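Local coordinates for protein 16 kDa salivary peptide (Culex quinquefasciatus, PDB 7KCG) that is of unknown function but, as a mosquito salivary protein with a ricin-type beta-trefoil fold, may bind sugars, at residues H62-F67 / V78-K84; Q44-I48 / I57-K61; N16-R21 / T118-D123. One frame throughout, in Å; residues are numbered along the deposited sequence.

Contact 1 (H62-F67 / V78-K84); sequences HGEELF and VFLWIKK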
loop_
_atom_site.group_PDB
_atom_site.type_symbol
_atom_site.label_atom_id
_atom_site.label_comp_id
_atom_site.label_asym_id
_atom_site.label_seq_id
_atom_site.Cartn_x
_atom_site.Cartn_y
_atom_site.Cartn_z
ATOM N N HIS A 62 0.512 -13.766 -3.488
ATOM C CA HIS A 62 -0.696 -14.416 -3.007
ATOM C C HIS A 62 -1.954 -13.997 -3.750
ATOM O O HIS A 62 -3.002 -14.629 -3.561
ATOM C CB HIS A 62 -0.863 -14.131 -1.509
ATOM C CG HIS A 62 0.182 -14.780 -0.659
ATOM N ND1 HIS A 62 -0.101 -15.820 0.200
ATOM C CD2 HIS A 62 1.511 -14.544 -0.543
ATOM C CE1 HIS A 62 1.008 -16.195 0.812
ATOM N NE2 HIS A 62 2.001 -15.437 0.379
ATOM N N GLY A 63 -1.886 -12.955 -4.581
ATOM C CA GLY A 63 -3.030 -12.501 -5.350
ATOM C C GLY A 63 -4.077 -11.770 -4.546
ATOM O O GLY A 63 -5.219 -11.641 -5.004
ATOM N N GLU A 64 -3.718 -11.290 -3.358
ATOM C CA GLU A 64 -4.657 -10.721 -2.404
ATOM C C GLU A 64 -4.644 -9.198 -2.457
ATOM O O GLU A 64 -3.588 -8.584 -2.642
ATOM C CB GLU A 64 -4.313 -11.206 -0.996
ATOM C CG GLU A 64 -4.441 -12.721 -0.847
ATOM C CD GLU A 64 -3.649 -13.273 0.334
ATOM O OE1 GLU A 64 -3.015 -12.486 1.068
ATOM O OE2 GLU A 64 -3.667 -14.510 0.535
ATOM N N GLU A 65 -5.825 -8.595 -2.309
ATOM C CA GLU A 65 -5.970 -7.144 -2.384
ATOM C C GLU A 65 -5.542 -6.475 -1.090
ATOM O O GLU A 65 -5.824 -6.962 0.003
ATOM C CB GLU A 65 -7.420 -6.750 -2.660
ATOM C CG GLU A 65 -7.916 -6.976 -4.054
ATOM C CD GLU A 65 -9.241 -6.268 -4.288
ATOM O OE1 GLU A 65 -10.255 -6.651 -3.653
ATOM O OE2 GLU A 65 -9.263 -5.321 -5.103
ATOM N N LEU A 66 -4.878 -5.329 -1.223
ATOM C CA LEU A 66 -4.516 -4.511 -0.079
ATOM C C LEU A 66 -5.701 -3.645 0.330
ATOM O O LEU A 66 -6.307 -2.983 -0.514
ATOM C CB LEU A 66 -3.317 -3.625 -0.449
ATOM C CG LEU A 66 -2.749 -2.799 0.690
ATOM C CD1 LEU A 66 -1.973 -3.711 1.612
ATOM C CD2 LEU A 66 -1.858 -1.680 0.144
ATOM N N PHE A 67 -6.049 -3.638 1.620
ATOM C CA PHE A 67 -7.176 -2.806 2.032
ATOM C C PHE A 67 -6.985 -2.339 3.465
ATOM O O PHE A 67 -6.176 -2.882 4.215
ATOM C CB PHE A 67 -8.530 -3.526 1.860
ATOM C CG PHE A 67 -8.813 -4.580 2.902
ATOM C CD1 PHE A 67 -8.211 -5.816 2.830
ATOM C CD2 PHE A 67 -9.723 -4.335 3.918
ATOM C CE1 PHE A 67 -8.492 -6.798 3.778
ATOM C CE2 PHE A 67 -10.006 -5.317 4.883
ATOM C CZ PHE A 67 -9.390 -6.536 4.804
ATOM N N VAL A 78 -4.006 -2.440 8.237
ATOM C CA VAL A 78 -3.909 -2.612 6.796
ATOM C C VAL A 78 -3.655 -4.087 6.546
ATOM O O VAL A 78 -2.696 -4.645 7.087
ATOM C CB VAL A 78 -2.777 -1.761 6.194
ATOM C CG1 VAL A 78 -2.583 -2.129 4.747
ATOM C CG2 VAL A 78 -3.083 -0.288 6.363
ATOM N N PHE A 79 -4.503 -4.716 5.726
ATOM C CA PHE A 79 -4.491 -6.159 5.526
ATOM C C PHE A 79 -4.419 -6.518 4.048
ATOM O O PHE A 79 -4.787 -5.733 3.179
ATOM C CB PHE A 79 -5.777 -6.828 6.057
ATOM C CG PHE A 79 -5.970 -6.738 7.533
ATOM C CD1 PHE A 79 -4.999 -7.175 8.405
ATOM C CD2 PHE A 79 -7.163 -6.252 8.050
ATOM C CE1 PHE A 79 -5.200 -7.114 9.766
ATOM C CE2 PHE A 79 -7.370 -6.193 9.412
ATOM C CZ PHE A 79 -6.381 -6.627 10.269
ATOM N N LEU A 80 -4.007 -7.757 3.787
ATOM C CA LEU A 80 -4.290 -8.453 2.542
ATOM C C LEU A 80 -5.528 -9.339 2.723
ATOM O O LEU A 80 -5.674 -10.005 3.748
ATOM C CB LEU A 80 -3.090 -9.295 2.115
ATOM C CG LEU A 80 -1.824 -8.504 1.787
ATOM C CD1 LEU A 80 -0.734 -9.417 1.268
ATOM C CD2 LEU A 80 -2.170 -7.429 0.764
ATOM N N TRP A 81 -6.416 -9.337 1.724
ATOM C CA TRP A 81 -7.744 -9.961 1.820
ATOM C C TRP A 81 -7.659 -11.415 1.349
ATOM O O TRP A 81 -7.710 -11.693 0.149
ATOM C CB TRP A 81 -8.738 -9.134 1.012
ATOM C CG TRP A 81 -10.172 -9.560 1.031
ATOM C CD1 TRP A 81 -10.978 -9.713 -0.050
ATOM C CD2 TRP A 81 -10.986 -9.825 2.179
ATOM N NE1 TRP A 81 -12.234 -10.096 0.344
ATOM C CE2 TRP A 81 -12.267 -10.162 1.710
ATOM C CE3 TRP A 81 -10.754 -9.817 3.553
ATOM C CZ2 TRP A 81 -13.313 -10.491 2.566
ATOM C CZ3 TRP A 81 -11.795 -10.144 4.402
ATOM C CH2 TRP A 81 -13.056 -10.480 3.905
ATOM N N ILE A 82 -7.519 -12.388 2.251
ATOM C CA ILE A 82 -7.298 -13.810 1.822
ATOM C C ILE A 82 -8.506 -14.400 1.087
ATOM O O ILE A 82 -8.295 -15.130 0.128
ATOM C CB ILE A 82 -6.870 -14.686 3.014
ATOM C CG1 ILE A 82 -5.711 -14.056 3.784
ATOM C CG2 ILE A 82 -6.530 -16.099 2.575
ATOM C CD1 ILE A 82 -5.233 -14.898 4.937
ATOM N N LYS A 83 -9.717 -14.055 1.493
ATOM C CA LYS A 83 -10.957 -14.623 0.898
ATOM C C LYS A 83 -11.041 -14.419 -0.619
ATOM O O LYS A 83 -11.619 -15.290 -1.275
ATOM C CB LYS A 83 -12.164 -14.029 1.622
ATOM C CG LYS A 83 -13.499 -14.711 1.360
ATOM C CD LYS A 83 -14.366 -14.820 2.587
ATOM C CE LYS A 83 -15.331 -13.666 2.735
ATOM N NZ LYS A 83 -16.165 -13.480 1.525
ATOM N N LYS A 84 -10.555 -13.299 -1.144
ATOM C CA LYS A 84 -10.519 -13.041 -2.607
ATOM C C LYS A 84 -11.864 -12.550 -3.153
ATOM O O LYS A 84 -11.981 -12.434 -4.367
ATOM C CB LYS A 84 -9.741 -14.103 -3.380
ATOM C CG LYS A 84 -8.236 -14.039 -3.197
ATOM C CD LYS A 84 -7.489 -14.928 -4.149
ATOM C CE LYS A 84 -6.207 -15.457 -3.555
ATOM N NZ LYS A 84 -5.296 -15.963 -4.607
HETATM O O HOH W 1 -8.048 -10.435 -1.977
#
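F67 and F79 face each other as an antiparallel hydrogen-bonded pair, and each serves the other as donor and acceptor: F67 N reaches F79 O at 2.9 Å, and F79 N returns to F67 O at the same length. Two residues before F67, E65 O accepts from the backbone N of W81, 3.0 Å from W81 N, through a more bent N-H...O angle of 142°. The return bond of this E65-W81 pair is not direct. A water stands between the strands, accepting from E65 N and donating to W81 O, so both backbone groups are satisfied although the strands have begun to part. This is a short antiparallel pair, strands 64-69 and 76-81, within the beta-trefoil fold, with L66 and L80 turned to one face and F67 and F79 to the other. On the first face L66 CD1 meets V78 CG1 at 3.6 Å. On the second, F67 has its CG between the backbone N and the carbonyl carbon (chi1 75°), which carries CE1 to 3.5 Å from F79 CB and over to W81 CB. The three rings form an aromatic cluster in which F67 lies obliquely to both partners. E64 lays its buried carboxylate across L80, OE1 lying 3.4 Å from L80 CB, and alongside I82; a salt bridge from OE1 to R35 answers the charge there. E65 likewise finds its ion partner in R56, and W81 NE1 bonds to S85 OG. Beyond the strands, K84 reaches back with its ammonium group, and NZ gives a hydrogen bond of 2.9 Å to H62 O, arriving 22° out of the carbonyl plane.

Contact 2 (Q44-I48 / I57-K61); sequences QRWTI and IRNNK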
loop_
_atom_site.group_PDB
_atom_site.type_symbol
_atom_site.label_atom_id
_atom_site.label_comp_id
_atom_site.label_asym_id
_atom_site.label_seq_id
_atom_site.Cartn_x
_atom_site.Cartn_y
_atom_site.Cartn_z
ATOM N N GLN A 44 9.676 -6.883 -3.561
ATOM C CA GLN A 44 8.494 -7.781 -3.608
ATOM C C GLN A 44 7.499 -7.187 -4.620
ATOM O O GLN A 44 7.307 -5.990 -4.605
ATOM C CB GLN A 44 7.991 -8.029 -2.192
ATOM C CG GLN A 44 8.346 -9.399 -1.624
ATOM C CD GLN A 44 9.266 -10.201 -2.503
ATOM N N ARG A 45 6.879 -8.014 -5.452
ATOM C CA ARG A 45 6.040 -7.528 -6.569
ATOM C C ARG A 45 4.564 -7.321 -6.229
ATOM O O ARG A 45 4.026 -8.089 -5.431
ATOM C CB ARG A 45 6.276 -8.415 -7.785
ATOM C CG ARG A 45 7.680 -8.279 -8.348
ATOM C CD ARG A 45 8.238 -9.567 -8.912
ATOM N NE ARG A 45 8.007 -9.673 -10.342
ATOM C CZ ARG A 45 8.835 -9.218 -11.271
ATOM N NH1 ARG A 45 9.959 -8.622 -10.922
ATOM N NH2 ARG A 45 8.539 -9.366 -12.549
ATOM N N TRP A 46 3.983 -6.238 -6.729
ATOM C CA TRP A 46 2.560 -5.958 -6.586
ATOM C C TRP A 46 1.968 -5.701 -7.965
ATOM O O TRP A 46 2.691 -5.529 -8.953
ATOM C CB TRP A 46 2.320 -4.748 -5.675
ATOM C CG TRP A 46 2.866 -4.911 -4.297
ATOM C CD1 TRP A 46 4.176 -4.842 -3.913
ATOM C CD2 TRP A 46 2.112 -5.161 -3.110
ATOM N NE1 TRP A 46 4.281 -5.037 -2.559
ATOM C CE2 TRP A 46 3.028 -5.246 -2.043
ATOM C CE3 TRP A 46 0.749 -5.323 -2.845
ATOM C CZ2 TRP A 46 2.627 -5.475 -0.736
ATOM C CZ3 TRP A 46 0.354 -5.563 -1.551
ATOM C CH2 TRP A 46 1.289 -5.639 -0.508
ATOM N N THR A 47 0.637 -5.667 -8.045
ATOM C CA THR A 47 -0.042 -5.289 -9.278
ATOM C C THR A 47 -0.988 -4.130 -8.997
ATOM O O THR A 47 -1.876 -4.239 -8.143
ATOM C CB THR A 47 -0.800 -6.465 -9.901
ATOM O OG1 THR A 47 0.140 -7.448 -10.350
ATOM C CG2 THR A 47 -1.595 -5.989 -11.097
ATOM N N ILE A 48 -0.790 -3.024 -9.711
ATOM C CA ILE A 48 -1.626 -1.837 -9.587
ATOM C C ILE A 48 -2.543 -1.755 -10.796
ATOM O O ILE A 48 -2.077 -1.806 -11.944
ATOM C CB ILE A 48 -0.773 -0.564 -9.458
ATOM C CG1 ILE A 48 -0.026 -0.567 -8.122
ATOM C CG2 ILE A 48 -1.654 0.661 -9.597
ATOM C CD1 ILE A 48 0.686 0.734 -7.798
ATOM N N ILE A 57 -4.647 -2.219 -5.454
ATOM C CA ILE A 57 -3.294 -2.712 -5.222
ATOM C C ILE A 57 -3.405 -4.155 -4.749
ATOM O O ILE A 57 -4.027 -4.421 -3.716
ATOM C CB ILE A 57 -2.547 -1.858 -4.182
ATOM C CG1 ILE A 57 -2.491 -0.383 -4.617
ATOM C CG2 ILE A 57 -1.120 -2.378 -3.952
ATOM C CD1 ILE A 57 -1.971 0.541 -3.492
ATOM N N ARG A 58 -2.780 -5.065 -5.479
ATOM C CA ARG A 58 -2.831 -6.521 -5.200
ATOM C C ARG A 58 -1.434 -7.124 -5.057
ATOM O O ARG A 58 -0.599 -6.855 -5.873
ATOM C CB ARG A 58 -3.566 -7.243 -6.324
ATOM C CG ARG A 58 -4.006 -8.644 -5.963
ATOM C CD ARG A 58 -4.814 -9.256 -7.064
ATOM N NE ARG A 58 -6.091 -8.631 -7.303
ATOM C CZ ARG A 58 -7.224 -9.049 -6.802
ATOM N NH1 ARG A 58 -7.246 -10.078 -5.993
ATOM N NH2 ARG A 58 -8.339 -8.432 -7.099
ATOM N N ASN A 59 -1.249 -7.934 -4.024
ATOM C CA ASN A 59 0.025 -8.637 -3.754
ATOM C C ASN A 59 0.145 -9.775 -4.746
ATOM O O ASN A 59 -0.662 -10.641 -4.691
ATOM C CB ASN A 59 0.050 -9.195 -2.346
ATOM C CG ASN A 59 1.318 -9.950 -2.055
ATOM O OD1 ASN A 59 1.414 -11.127 -2.349
ATOM N ND2 ASN A 59 2.283 -9.276 -1.474
ATOM N N ASN A 60 1.149 -9.704 -5.611
ATOM C CA ASN A 60 1.413 -10.619 -6.747
ATOM C C ASN A 60 1.631 -12.065 -6.324
ATOM O O ASN A 60 1.230 -12.943 -7.044
ATOM C CB ASN A 60 2.735 -10.260 -7.409
ATOM C CG ASN A 60 2.529 -9.411 -8.633
ATOM O OD1 ASN A 60 1.485 -8.844 -8.776
ATOM N ND2 ASN A 60 3.496 -9.336 -9.522
ATOM N N LYS A 61 2.202 -12.255 -5.160
ATOM C CA LYS A 61 2.624 -13.563 -4.678
ATOM C C LYS A 61 1.412 -14.380 -4.254
ATOM O O LYS A 61 1.273 -15.550 -4.634
ATOM C CB LYS A 61 3.605 -13.421 -3.516
#
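W46 spreads its indole under N59 in a beta hairpin, strands 45-51 and 54-59, of the beta-trefoil fold. N59 CB sits over the six-membered ring in a CH-pi contact, 4.2 Å from the ring centroid and 28° off the normal. ND2 continues over the same face, offset toward the rim, with the amide plane nearly perpendicular to the indole (85°). N59 has its CG anti to the backbone N (chi1 178°), which lays the chain along the ring while OD1 turns away to accept from the backbone N of H62. The pyrrole NE1 of the indole donates to L23 O. On the same face of the sheet as W46 and N59, I57 brings a methyl up obliquely, CG2 lying 3.7 Å from W46 CE3, and I57 in turn meets I48 more loosely. The residues between point to the other face: T47 and R58 are a hydrogen-bonded pair, T47 N to R58 O at 2.8 Å and R58 N to T47 O at 2.9 Å. The arginine then bends away from the hairpin, and NH1 donates to G63 O. Just past the end of strand 54-59, N60 turns its side chain back over R45 and T47. Its backbone N gives a weak bond to R45 O, while the amide ND2 rests 3.4 Å from R45 CB. T47 and N60 cross at about a right angle, and the hydroxyl of T47 donates to the amide oxygen; at 2.5 Å between T47 OG1 and N60 OD1 the bond is modelled very short, and its exact length is doubtful.

Contact 3 (N16-R21 / T118-D123); sequences NRHEGR and TQGGTD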
loop_
_atom_site.group_PDB
_atom_site.type_symbol
_atom_site.label_atom_id
_atom_site.label_comp_id
_atom_site.label_asym_id
_atom_site.label_seq_id
_atom_site.Cartn_x
_atom_site.Cartn_y
_atom_site.Cartn_z
ATOM N N ASN A 16 9.078 2.241 0.789
ATOM C CA ASN A 16 8.825 3.390 1.653
ATOM C C ASN A 16 10.065 4.259 1.710
ATOM O O ASN A 16 11.190 3.750 1.753
ATOM C CB ASN A 16 8.435 2.967 3.075
ATOM C CG ASN A 16 8.110 4.166 3.977
ATOM O OD1 ASN A 16 8.980 4.694 4.679
ATOM N ND2 ASN A 16 6.858 4.606 3.948
ATOM N N ARG A 17 9.858 5.578 1.702
ATOM C CA ARG A 17 11.000 6.480 1.590
ATOM C C ARG A 17 11.784 6.555 2.887
ATOM O O ARG A 17 13.020 6.543 2.861
ATOM C CB ARG A 17 10.556 7.880 1.198
ATOM C CG ARG A 17 11.730 8.826 1.048
ATOM C CD ARG A 17 11.271 10.249 0.865
ATOM N NE ARG A 17 12.362 11.189 1.096
ATOM C CZ ARG A 17 12.178 12.476 1.365
ATOM N NH1 ARG A 17 10.938 12.961 1.431
ATOM N NH2 ARG A 17 13.225 13.274 1.563
ATOM N N HIS A 18 11.091 6.656 4.023
ATOM C CA HIS A 18 11.784 6.741 5.304
ATOM C C HIS A 18 12.468 5.428 5.642
ATOM O O HIS A 18 13.673 5.390 5.908
ATOM C CB HIS A 18 10.819 7.124 6.423
ATOM C CG HIS A 18 11.433 7.035 7.787
ATOM N ND1 HIS A 18 12.317 7.979 8.266
ATOM C CD2 HIS A 18 11.312 6.101 8.761
ATOM C CE1 HIS A 18 12.700 7.641 9.484
ATOM N NE2 HIS A 18 12.108 6.504 9.807
ATOM N N GLU A 19 11.708 4.336 5.640
ATOM C CA GLU A 19 12.241 3.064 6.114
ATOM C C GLU A 19 13.235 2.461 5.128
ATOM O O GLU A 19 14.172 1.770 5.538
ATOM C CB GLU A 19 11.086 2.103 6.388
ATOM C CG GLU A 19 11.457 0.633 6.461
ATOM C CD GLU A 19 12.200 0.278 7.732
ATOM O OE1 GLU A 19 12.511 1.192 8.513
ATOM O OE2 GLU A 19 12.484 -0.917 7.946
ATOM N N GLY A 20 13.058 2.715 3.838
ATOM C CA GLY A 20 13.971 2.209 2.837
ATOM C C GLY A 20 13.821 0.749 2.484
ATOM O O GLY A 20 14.746 0.170 1.904
ATOM N N ARG A 21 12.683 0.129 2.803
ATOM C CA ARG A 21 12.435 -1.259 2.445
ATOM C C ARG A 21 11.141 -1.372 1.639
ATOM O O ARG A 21 10.353 -0.428 1.544
ATOM C CB ARG A 21 12.381 -2.142 3.695
ATOM C CG ARG A 21 13.679 -2.176 4.486
ATOM C CD ARG A 21 13.617 -3.228 5.565
ATOM N NE ARG A 21 12.745 -2.845 6.674
ATOM C CZ ARG A 21 12.074 -3.716 7.426
ATOM N NH1 ARG A 21 12.161 -5.015 7.171
ATOM N NH2 ARG A 21 11.311 -3.287 8.425
ATOM N N THR A 118 4.433 4.088 7.678
ATOM C CA THR A 118 5.167 3.207 8.575
ATOM C C THR A 118 5.950 4.039 9.571
ATOM O O THR A 118 6.431 5.131 9.252
ATOM C CB THR A 118 6.117 2.254 7.835
ATOM O OG1 THR A 118 6.660 1.308 8.772
ATOM C CG2 THR A 118 7.257 3.011 7.173
ATOM N N GLN A 119 6.151 3.455 10.748
ATOM C CA GLN A 119 6.819 4.203 11.830
ATOM C C GLN A 119 8.296 4.400 11.534
ATOM O O GLN A 119 8.750 5.551 11.523
ATOM C CB GLN A 119 6.664 3.451 13.146
ATOM C CG GLN A 119 6.672 4.369 14.357
ATOM C CD GLN A 119 5.524 5.347 14.343
ATOM O OE1 GLN A 119 4.360 4.964 14.414
ATOM N NE2 GLN A 119 5.847 6.627 14.266
ATOM N N GLY A 120 9.016 3.317 11.378
ATOM C CA GLY A 120 10.465 3.444 11.212
ATOM C C GLY A 120 11.181 2.337 11.944
ATOM O O GLY A 120 11.129 2.323 13.163
ATOM N N GLY A 121 11.771 1.402 11.206
ATOM C CA GLY A 121 12.496 0.266 11.809
ATOM C C GLY A 121 11.513 -0.780 12.271
ATOM O O GLY A 121 11.950 -1.807 12.804
ATOM N N THR A 122 10.228 -0.516 12.054
ATOM C CA THR A 122 9.151 -1.424 12.481
ATOM C C THR A 122 8.654 -2.142 11.249
ATOM O O THR A 122 8.640 -1.508 10.185
ATOM C CB THR A 122 7.978 -0.605 13.013
ATOM O OG1 THR A 122 8.520 0.614 13.514
ATOM C CG2 THR A 122 7.220 -1.306 14.114
ATOM N N ASP A 123 8.327 -3.416 11.379
ATOM C CA ASP A 123 7.735 -4.178 10.291
ATOM C C ASP A 123 6.224 -3.999 10.226
ATOM O O ASP A 123 5.554 -4.698 9.458
ATOM C CB ASP A 123 8.110 -5.655 10.415
ATOM C CG ASP A 123 9.486 -5.949 9.837
ATOM O OD1 ASP A 123 10.440 -5.214 10.172
ATOM O OD2 ASP A 123 9.613 -6.910 9.046
#
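E19 meets G121 and R21 meets D123 across the gap between two loops. E19 OE1, brought round by the bend of its chain at chi2 (73°), accepts the amide of G121, 2.8 Å from G121 N, which approaches from above the carboxylate plane, 43° out of it. R21 NH2 forms a salt bridge of 2.7 Å to D123 OD1; the carboxylate oxygen lies close to the guanidinium plane, whereas the arginine comes at D123 from well above the carboxylate. H18 adds the edge of its imidazole, with CD2 3.7 Å from G120 CA. Deeper in, the methyl of T118 packs against the amide of N16, CG2 being 3.5 Å from N16 OD1. These loops join strand 12-16 to 22-29 and strand 115-118 to 125-128, so two turns far apart in sequence meet on the surface of the beta-trefoil. Behind the first shell, N16 OD1 receives E19 N at 2.9 Å on a lone pair, an Asx motif tying the N16 side chain to the backbone three residues on. R21 is also modelled in a salt bridge with E19 OE2, an oxygen of doubtful position. Further out, N16 ND2 donates to K135 O, T118 OG1 bonds to W124 O, and F39 touches N16, R21 and T118.

Contacts 1 and 2 belong to one continuous sheet: strands 54-59 and 64-69 are neighbours in it, joined directly by a probable bond from L66 N to I57 O. Both are partly buried, with backbone ladders and apolar or aromatic side chains; contact 1 adds buried acids whose arginine partners lie outside it, whereas contact 2 sets polar side chains around an indole and at the open end of its hairpin. Contact 3 stands apart, its centre about 21 Å and 18 Å from the centres of contacts 1 and 2. At the surface, without paired strands, it depends on charged side chains and a side chain-to-backbone bond between loops nearly a hundred residues apart.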